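Local coordinates for protein GDP-mannose-dependent alpha-(1-6)-phosphatidylinositol monomannoside mannosyltransferase (Corynebacterium glutamicum, PDB 3OKP) that is a bacterial glycosyltransferase of the two-domain GT-B fold, seen here with guanosine-5'-diphosphate-alpha-D-mannose bound, at residues L168-D173 against W363-M368; K175-A180 against Y296-A301. All coordinates share one frame; numbering follows the deposited sequence.

Contact 1 of 2, residues L168-D173 against W363-M368; sequences LPSGVD and WSWEIM
With chi1 at -81°, CG of Trp365 stands anti to its own carbonyl carbon, and the indole comes to lie flat along the backbone of Ser170, Gly171 and Val172. Met368 takes a similar first torsion but is bent at both chi2 and chi3, which curls its methyl CE back against Pro169. Gly171 CA sits 3.8 Å from the centroid of the six-membered ring of Trp365, 12° off the ring normal, a CH-pi contact over the face. Val172 N donates to Trp363 O at 2.8 Å, and a weak bond from Trp365 N returns to Val172 O. In this GT-B protein the loop after strand 164-167 is thereby tied to the junction where helix 345-362 gives way to helix 365-377. Ser364 is the N-cap of the latter, its OG accepting from Ile367 N at 3.1 Å. Trp363 CZ3 packs on Pro169 CG at 3.5 Å, the two side chains crossing at about a right angle, while Ser170 O lies at the edge of the Trp363 ring. Met368 CE presses tightly on Pro169 CD, 3.4 Å away, and Phe28 of helix 20-29 meets the Trp365 ring edge-to-face.

Contact 2 of 2, residues K175-A180 against Y296-A301; sequences KRFTPA and YLEAQA. With GDD (guanosine-5'-diphosphate-alpha-D-mannose), chain B.
Glu298 OE2 accepts from O3' of guanosine-5'-diphosphate-alpha-D-mannose at 2.7 Å, and OE1 of the same carboxylate accepts from O2' at 2.8 Å, so one acid holds both ribose hydroxyls. Behind it, Phe177 backs the glutamate side chain: Glu298 CG lies 3.7 Å from the centroid of the ring in a CH-pi contact over one face, and the carboxylate is stacked with the ring, their planes only 9° apart. Beyond CG the Glu298 chain is extended (chi2 170°), which carries the acid along the ring face to the CZ end, where it meets the ribose. Phe177 is thus a second-shell residue that probably limits how far the carboxylate can shift or turn on that side. Further along helix 294-301, Ala301 CB touches CB of Phe177, in the facing loop, at 3.7 Å. The carbonyl oxygens Phe177 O and Ala301 O are as near as 3.2 Å; Arg356 of helix 345-362 bonds to Ala301 O and weakly to Phe177 O, which probably eases their repulsion. Thr178 CA adds a CA-H...O contact to Ala301 O at 3.4 Å. A glutamate on a C-terminal-domain helix, gripping the ribose diol through both carboxylate oxygens, is a familiar feature of the nucleotide pocket in many GT-B glycosyltransferases.

The centres of contacts 1 and 2 lie about 12 Å apart, and both draw on the long loop between strand 164-167 and helix 182-191, which leads from the seven-stranded parallel sheet to the six-stranded one. Along the chain the order is 168-173, 175-180, 296-301, 363-368, so contact 1 encloses contact 2. They also touch: Trp363 CE3 packs on Leu297 CD1 at 3.5 Å, and Val172 CG2 reaches both Phe177 and Glu298. Where the chain crosses between the two domains and later returns, these packing contacts join the crossing points to helix 294-301, whose Glu298 holds the ligand, consistent with a hinge region beside the inter-domain cleft.

Contact 1 of 2, residues L168-D173 against W363-M368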
ATOM      1  N   LEU A 168     -11.410   1.135  -1.293  1.00 13.52           N
ATOM      2  CA  LEU A 168     -10.761  -0.132  -1.631  1.00 13.03           C
ATOM      3  C   LEU A 168      -9.230  -0.035  -1.597  1.00 13.01           C
ATOM      4  O   LEU A 168      -8.574  -0.058  -2.646  1.00 12.99           O
ATOM      5  CB  LEU A 168     -11.262  -0.670  -2.981  1.00 12.72           C
ATOM      6  CG  LEU A 168     -11.068  -2.169  -3.259  1.00 12.48           C
ATOM      7  CD1 LEU A 168     -11.955  -3.025  -2.369  1.00 12.17           C
ATOM      8  CD2 LEU A 168     -11.311  -2.491  -4.728  1.00 12.20           C
ATOM      9  N   PRO A 169      -8.658   0.091  -0.385  1.00 13.21           N
ATOM     10  CA  PRO A 169      -7.208   0.063  -0.231  1.00 13.23           C
ATOM     11  C   PRO A 169      -6.677  -1.362  -0.310  1.00 13.02           C
ATOM     12  O   PRO A 169      -7.452  -2.315  -0.246  1.00 13.00           O
ATOM     13  CB  PRO A 169      -7.009   0.604   1.186  1.00 13.62           C
ATOM     14  CG  PRO A 169      -8.234   0.177   1.910  1.00 13.80           C
ATOM     15  CD  PRO A 169      -9.340   0.292   0.909  1.00 13.61           C
ATOM     16  N   SER A 170      -5.361  -1.496  -0.435  1.00 12.97           N
ATOM     17  CA  SER A 170      -4.707  -2.794  -0.337  1.00 12.86           C
ATOM     18  C   SER A 170      -5.008  -3.442   1.012  1.00 12.91           C
ATOM     19  O   SER A 170      -5.191  -2.753   2.023  1.00 13.03           O
ATOM     20  CB  SER A 170      -3.195  -2.639  -0.507  1.00 13.15           C
ATOM     21  OG  SER A 170      -2.534  -3.886  -0.365  1.00 13.93           O
ATOM     22  N   GLY A 171      -5.075  -4.768   1.018  1.00 13.04           N
ATOM     23  CA  GLY A 171      -5.116  -5.518   2.262  1.00 12.60           C
ATOM     24  C   GLY A 171      -3.709  -5.881   2.700  1.00 12.33           C
ATOM     25  O   GLY A 171      -2.731  -5.524   2.041  1.00 12.10           O
ATOM     26  N   VAL A 172      -3.608  -6.581   3.826  1.00 12.15           N
ATOM     27  CA  VAL A 172      -2.338  -7.137   4.284  1.00 12.06           C
ATOM     28  C   VAL A 172      -2.504  -8.646   4.504  1.00 11.92           C
ATOM     29  O   VAL A 172      -3.556  -9.095   4.963  1.00 11.86           O
ATOM     30  CB  VAL A 172      -1.803  -6.397   5.557  1.00 12.15           C
ATOM     31  CG1 VAL A 172      -2.782  -6.503   6.737  1.00 12.30           C
ATOM     32  CG2 VAL A 172      -0.419  -6.898   5.944  1.00 12.16           C
ATOM     33  N   ASP A 173      -1.485  -9.423   4.136  1.00 13.10           N
ATOM     34  CA  ASP A 173      -1.500 -10.873   4.339  1.00 13.54           C
ATOM     35  C   ASP A 173      -1.224 -11.202   5.808  1.00 13.21           C
ATOM     36  O   ASP A 173      -0.075 -11.156   6.264  1.00 12.91           O
ATOM     37  CB  ASP A 173      -0.482 -11.568   3.422  1.00 13.77           C
ATOM     38  CG  ASP A 173      -0.612 -13.092   3.425  1.00 14.65           C
ATOM     39  OD1 ASP A 173      -1.155 -13.674   4.390  1.00 14.13           O
ATOM     40  OD2 ASP A 173      -0.159 -13.716   2.443  1.00 16.09           O
ATOM     41  N   TRP A 363      -8.394  -5.149   7.880  1.00 13.45           N
ATOM     42  CA  TRP A 363      -7.331  -4.932   6.888  1.00 13.39           C
ATOM     43  C   TRP A 363      -6.783  -6.159   6.152  1.00 13.30           C
ATOM     44  O   TRP A 363      -5.947  -6.018   5.257  1.00 13.36           O
ATOM     45  CB  TRP A 363      -6.178  -4.149   7.518  1.00 13.32           C
ATOM     46  CG  TRP A 363      -6.518  -2.726   7.822  1.00 13.42           C
ATOM     47  CD1 TRP A 363      -6.841  -2.203   9.040  1.00 13.27           C
ATOM     48  CD2 TRP A 363      -6.577  -1.640   6.889  1.00 13.32           C
ATOM     49  NE1 TRP A 363      -7.091  -0.856   8.926  1.00 13.18           N
ATOM     50  CE2 TRP A 363      -6.935  -0.484   7.616  1.00 13.37           C
ATOM     51  CE3 TRP A 363      -6.356  -1.530   5.508  1.00 13.38           C
ATOM     52  CZ2 TRP A 363      -7.079   0.769   7.011  1.00 13.36           C
ATOM     53  CZ3 TRP A 363      -6.496  -0.284   4.907  1.00 13.32           C
ATOM     54  CH2 TRP A 363      -6.854   0.849   5.660  1.00 13.46           C
ATOM     55  N   SER A 364      -7.246  -7.352   6.519  1.00 14.69           N
ATOM     56  CA  SER A 364      -6.776  -8.588   5.887  1.00 14.48           C
ATOM     57  C   SER A 364      -7.244  -8.698   4.432  1.00 14.07           C
ATOM     58  O   SER A 364      -8.174  -7.999   4.016  1.00 13.41           O
ATOM     59  CB  SER A 364      -7.250  -9.808   6.681  1.00 14.96           C
ATOM     60  OG  SER A 364      -8.650  -9.979   6.554  1.00 15.03           O
ATOM     61  N   TRP A 365      -6.596  -9.574   3.664  1.00 14.06           N
ATOM     62  CA  TRP A 365      -7.026  -9.843   2.290  1.00 14.09           C
ATOM     63  C   TRP A 365      -8.381 -10.551   2.242  1.00 14.48           C
ATOM     64  O   TRP A 365      -9.097 -10.457   1.246  1.00 14.48           O
ATOM     65  CB  TRP A 365      -5.957 -10.613   1.499  1.00 13.87           C
ATOM     66  CG  TRP A 365      -4.877  -9.710   0.983  1.00 13.61           C
ATOM     67  CD1 TRP A 365      -3.568  -9.687   1.371  1.00 14.01           C
ATOM     68  CD2 TRP A 365      -5.025  -8.667   0.008  1.00 13.11           C
ATOM     69  NE1 TRP A 365      -2.889  -8.704   0.689  1.00 13.57           N
ATOM     70  CE2 TRP A 365      -3.758  -8.063  -0.154  1.00 13.14           C
ATOM     71  CE3 TRP A 365      -6.106  -8.188  -0.749  1.00 12.82           C
ATOM     72  CZ2 TRP A 365      -3.539  -7.000  -1.042  1.00 13.04           C
ATOM     73  CZ3 TRP A 365      -5.888  -7.136  -1.634  1.00 12.67           C
ATOM     74  CH2 TRP A 365      -4.612  -6.553  -1.771  1.00 12.66           C
ATOM     75  N   GLU A 366      -8.725 -11.242   3.328  1.00 15.25           N
ATOM     76  CA  GLU A 366     -10.040 -11.869   3.474  1.00 15.90           C
ATOM     77  C   GLU A 366     -11.136 -10.811   3.589  1.00 15.66           C
ATOM     78  O   GLU A 366     -12.163 -10.897   2.915  1.00 15.54           O
ATOM     79  CB  GLU A 366     -10.069 -12.801   4.690  1.00 16.76           C
ATOM     80  CG  GLU A 366      -9.422 -14.171   4.462  1.00 18.38           C
ATOM     81  CD  GLU A 366      -7.894 -14.148   4.500  1.00 20.02           C
ATOM     82  OE1 GLU A 366      -7.299 -13.124   4.912  1.00 19.65           O
ATOM     83  OE2 GLU A 366      -7.287 -15.174   4.119  1.00 21.18           O
ATOM     84  N   ILE A 367     -10.896  -9.816   4.443  1.00 15.54           N
ATOM     85  CA  ILE A 367     -11.805  -8.684   4.621  1.00 15.54           C
ATOM     86  C   ILE A 367     -11.901  -7.844   3.345  1.00 14.88           C
ATOM     87  O   ILE A 367     -13.004  -7.546   2.878  1.00 14.53           O
ATOM     88  CB  ILE A 367     -11.378  -7.792   5.829  1.00 15.86           C
ATOM     89  CG1 ILE A 367     -11.525  -8.548   7.163  1.00 16.73           C
ATOM     90  CG2 ILE A 367     -12.140  -6.461   5.845  1.00 16.25           C
ATOM     91  CD1 ILE A 367     -12.949  -8.990   7.525  1.00 17.66           C
ATOM     92  N   MET A 368     -10.750  -7.478   2.784  1.00 14.31           N
ATOM     93  CA  MET A 368     -10.711  -6.642   1.581  1.00 14.01           C
ATOM     94  C   MET A 368     -11.257  -7.369   0.356  1.00 13.59           C
ATOM     95  O   MET A 368     -11.922  -6.763  -0.483  1.00 13.36           O
ATOM     96  CB  MET A 368      -9.297  -6.112   1.313  1.00 13.91           C
ATOM     97  CG  MET A 368      -8.791  -5.086   2.337  1.00 14.80           C
ATOM     98  SD  MET A 368      -9.931  -3.732   2.723  1.00 16.79           S
ATOM     99  CE  MET A 368     -10.219  -3.027   1.109  1.00 15.71           C
TER

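Contact 2 of 2, residues K175-A180 against Y296-A301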
ATOM      1  N   LYS A 175      -1.338 -14.014   7.316  1.00 14.02           N
ATOM      2  CA  LYS A 175      -0.638 -15.287   7.519  1.00 14.51           C
ATOM      3  C   LYS A 175       0.875 -15.156   7.335  1.00 14.24           C
ATOM      4  O   LYS A 175       1.646 -15.862   7.991  1.00 14.27           O
ATOM      5  CB  LYS A 175      -1.199 -16.378   6.604  1.00 15.26           C
ATOM      6  CG  LYS A 175      -2.481 -17.013   7.124  1.00 16.22           C
ATOM      7  N   ARG A 176       1.290 -14.260   6.442  1.00 13.80           N
ATOM      8  CA  ARG A 176       2.712 -13.978   6.221  1.00 13.67           C
ATOM      9  C   ARG A 176       3.222 -12.947   7.227  1.00 13.05           C
ATOM     10  O   ARG A 176       4.299 -13.112   7.806  1.00 13.03           O
ATOM     11  CB  ARG A 176       2.957 -13.485   4.790  1.00 13.67           C
ATOM     12  N   PHE A 177       2.449 -11.879   7.414  1.00 12.63           N
ATOM     13  CA  PHE A 177       2.723 -10.894   8.452  1.00 12.26           C
ATOM     14  C   PHE A 177       1.949 -11.304   9.697  1.00 12.23           C
ATOM     15  O   PHE A 177       0.739 -11.083   9.805  1.00 12.31           O
ATOM     16  CB  PHE A 177       2.350  -9.480   7.994  1.00 12.04           C
ATOM     17  CG  PHE A 177       3.207  -8.959   6.875  1.00 12.07           C
ATOM     18  CD1 PHE A 177       4.392  -8.281   7.147  1.00 12.27           C
ATOM     19  CD2 PHE A 177       2.828  -9.143   5.547  1.00 12.73           C
ATOM     20  CE1 PHE A 177       5.191  -7.797   6.116  1.00 12.79           C
ATOM     21  CE2 PHE A 177       3.619  -8.665   4.506  1.00 13.25           C
ATOM     22  CZ  PHE A 177       4.807  -7.991   4.790  1.00 13.19           C
ATOM     23  N   THR A 178       2.664 -11.933  10.622  1.00 12.29           N
ATOM     24  CA  THR A 178       2.060 -12.554  11.791  1.00 12.33           C
ATOM     25  C   THR A 178       2.987 -12.359  13.003  1.00 12.09           C
ATOM     26  O   THR A 178       4.208 -12.253  12.832  1.00 11.82           O
ATOM     27  CB  THR A 178       1.744 -14.057  11.502  1.00 13.02           C
ATOM     28  OG1 THR A 178       0.788 -14.555  12.443  1.00 13.56           O
ATOM     29  CG2 THR A 178       3.009 -14.921  11.522  1.00 13.02           C
ATOM     30  N   PRO A 179       2.417 -12.264  14.223  1.00 11.98           N
ATOM     31  CA  PRO A 179       3.276 -12.113  15.403  1.00 11.81           C
ATOM     32  C   PRO A 179       4.285 -13.252  15.535  1.00 12.05           C
ATOM     33  O   PRO A 179       3.971 -14.405  15.219  1.00 12.35           O
ATOM     34  CB  PRO A 179       2.281 -12.133  16.566  1.00 12.00           C
ATOM     35  CG  PRO A 179       1.003 -11.642  15.961  1.00 11.99           C
ATOM     36  CD  PRO A 179       0.990 -12.252  14.592  1.00 12.03           C
ATOM     37  N   ALA A 180       5.496 -12.918  15.975  1.00 11.91           N
ATOM     38  CA  ALA A 180       6.557 -13.904  16.118  1.00 12.18           C
ATOM     39  C   ALA A 180       6.356 -14.739  17.370  1.00 12.54           C
ATOM     40  O   ALA A 180       5.929 -14.228  18.405  1.00 12.41           O
ATOM     41  CB  ALA A 180       7.920 -13.224  16.155  1.00 11.92           C
ATOM     42  N   TYR A 296       2.484   0.328   7.971  1.00  9.09           N
ATOM     43  CA  TYR A 296       1.806   0.441   9.266  1.00  8.91           C
ATOM     44  C   TYR A 296       0.892  -0.755   9.528  1.00  9.08           C
ATOM     45  O   TYR A 296       0.747  -1.201  10.669  1.00  9.00           O
ATOM     46  CB  TYR A 296       0.972   1.722   9.337  1.00  9.05           C
ATOM     47  CG  TYR A 296       1.726   3.017   9.112  1.00  8.73           C
ATOM     48  CD1 TYR A 296       2.804   3.379   9.922  1.00  8.78           C
ATOM     49  CD2 TYR A 296       1.332   3.901   8.110  1.00  9.39           C
ATOM     50  CE1 TYR A 296       3.487   4.581   9.720  1.00  8.67           C
ATOM     51  CE2 TYR A 296       2.005   5.103   7.903  1.00  9.40           C
ATOM     52  CZ  TYR A 296       3.078   5.437   8.712  1.00  8.83           C
ATOM     53  OH  TYR A 296       3.735   6.628   8.502  1.00  9.02           O
ATOM     54  N   LEU A 297       0.272  -1.253   8.462  1.00  9.10           N
ATOM     55  CA  LEU A 297      -0.619  -2.407   8.534  1.00  9.50           C
ATOM     56  C   LEU A 297       0.176  -3.687   8.724  1.00  9.21           C
ATOM     57  O   LEU A 297      -0.244  -4.583   9.457  1.00  9.41           O
ATOM     58  CB  LEU A 297      -1.482  -2.494   7.270  1.00  9.85           C
ATOM     59  CG  LEU A 297      -2.276  -1.232   6.918  1.00 10.27           C
ATOM     60  CD1 LEU A 297      -2.905  -1.368   5.546  1.00 10.60           C
ATOM     61  CD2 LEU A 297      -3.333  -0.928   7.974  1.00 10.19           C
ATOM     62  N   GLU A 298       1.330  -3.757   8.062  1.00  8.94           N
ATOM     63  CA  GLU A 298       2.262  -4.873   8.195  1.00  8.71           C
ATOM     64  C   GLU A 298       2.781  -5.004   9.629  1.00  8.10           C
ATOM     65  O   GLU A 298       2.881  -6.111  10.159  1.00  7.80           O
ATOM     66  CB  GLU A 298       3.430  -4.704   7.217  1.00  8.89           C
ATOM     67  CG  GLU A 298       3.043  -4.915   5.751  1.00  9.39           C
ATOM     68  CD  GLU A 298       4.132  -4.508   4.770  1.00  9.82           C
ATOM     69  OE1 GLU A 298       5.157  -3.921   5.190  1.00 10.15           O
ATOM     70  OE2 GLU A 298       3.955  -4.773   3.565  1.00 11.71           O
ATOM     71  N   ALA A 299       3.096  -3.865  10.246  1.00  7.47           N
ATOM     72  CA  ALA A 299       3.576  -3.822  11.627  1.00  7.08           C
ATOM     73  C   ALA A 299       2.497  -4.289  12.597  1.00  7.17           C
ATOM     74  O   ALA A 299       2.751  -5.130  13.462  1.00  7.06           O
ATOM     75  CB  ALA A 299       4.034  -2.417  11.982  1.00  6.89           C
ATOM     76  N   GLN A 300       1.292  -3.746  12.438  1.00  7.25           N
ATOM     77  CA  GLN A 300       0.143  -4.144  13.253  1.00  7.54           C
ATOM     78  C   GLN A 300      -0.173  -5.626  13.088  1.00  7.82           C
ATOM     79  O   GLN A 300      -0.491  -6.305  14.061  1.00  8.04           O
ATOM     80  CB  GLN A 300      -1.075  -3.287  12.919  1.00  7.59           C
ATOM     81  CG  GLN A 300      -0.975  -1.863  13.438  1.00  7.76           C
ATOM     82  CD  GLN A 300      -2.118  -0.993  12.963  1.00  8.71           C
ATOM     83  OE1 GLN A 300      -3.096  -0.801  13.679  1.00  8.39           O
ATOM     84  NE2 GLN A 300      -2.005  -0.469  11.744  1.00  9.40           N
ATOM     85  N   ALA A 301      -0.061  -6.120  11.855  1.00  8.12           N
ATOM     86  CA  ALA A 301      -0.234  -7.544  11.562  1.00  8.66           C
ATOM     87  C   ALA A 301       0.805  -8.424  12.270  1.00  8.78           C
ATOM     88  O   ALA A 301       0.525  -9.582  12.592  1.00  9.27           O
ATOM     89  CB  ALA A 301      -0.206  -7.783  10.060  1.00  8.62           C
TER
HETATM   90  N2  GDD B 601      11.362  -6.964   0.824  0.50 13.20           N
HETATM   91  C2  GDD B 601      11.441  -5.695   1.295  0.50 13.14           C
HETATM   92  N1  GDD B 601      12.614  -5.232   1.789  0.50 13.31           N
HETATM   93  N3  GDD B 601      10.344  -4.902   1.270  0.50 13.12           N
HETATM   94  C4  GDD B 601      10.406  -3.629   1.742  0.50 13.25           C
HETATM   95  C5  GDD B 601      11.599  -3.137   2.248  0.50 13.22           C
HETATM   96  C6  GDD B 601      12.715  -3.967   2.266  0.50 13.31           C
HETATM   97  O6  GDD B 601      13.804  -3.553   2.715  0.50 13.24           O
HETATM   98  N7  GDD B 601      11.378  -1.865   2.636  0.50 13.32           N
HETATM   99  C8  GDD B 601      10.083  -1.575   2.375  0.50 13.38           C
HETATM  100  N9  GDD B 601       9.496  -2.652   1.829  0.50 13.33           N
HETATM  101  C1' GDD B 601       8.082  -2.782   1.394  0.50 13.14           C
HETATM  102  C2' GDD B 601       7.152  -2.818   2.596  0.50 12.76           C
HETATM  103  O2' GDD B 601       7.037  -4.136   3.139  0.50 12.88           O
HETATM  104  C3' GDD B 601       5.845  -2.306   2.026  0.50 12.71           C
HETATM  105  O3' GDD B 601       5.046  -3.398   1.554  0.50 12.17           O
HETATM  106  C4' GDD B 601       6.249  -1.417   0.853  0.50 12.90           C
HETATM  107  O4' GDD B 601       7.635  -1.681   0.596  0.50 12.93           O
HETATM  108  C5' GDD B 601       6.057   0.065   1.172  0.50 13.17           C
HETATM  109  O5' GDD B 601       4.782   0.525   0.715  0.50 13.30           O
HETATM  110  PA  GDD B 601       4.122   1.681   1.294  0.50 13.27           P
HETATM  111  O1A GDD B 601       2.944   1.730   0.877  0.50 13.01           O
HETATM  112  O2A GDD B 601       4.097   1.586   2.547  0.50 12.88           O
HETATM  113  O3A GDD B 601       4.811   2.909   0.942  0.50 13.56           O
HETATM  114  PB  GDD B 601       5.153   3.310  -0.412  0.50 13.50           P
HETATM  115  O2B GDD B 601       4.263   2.974  -1.223  0.50 13.24           O
HETATM  116  O3B GDD B 601       5.288   4.552  -0.445  0.50 13.27           O
HETATM  117  O1B GDD B 601       6.409   2.714  -0.797  0.50 14.16           O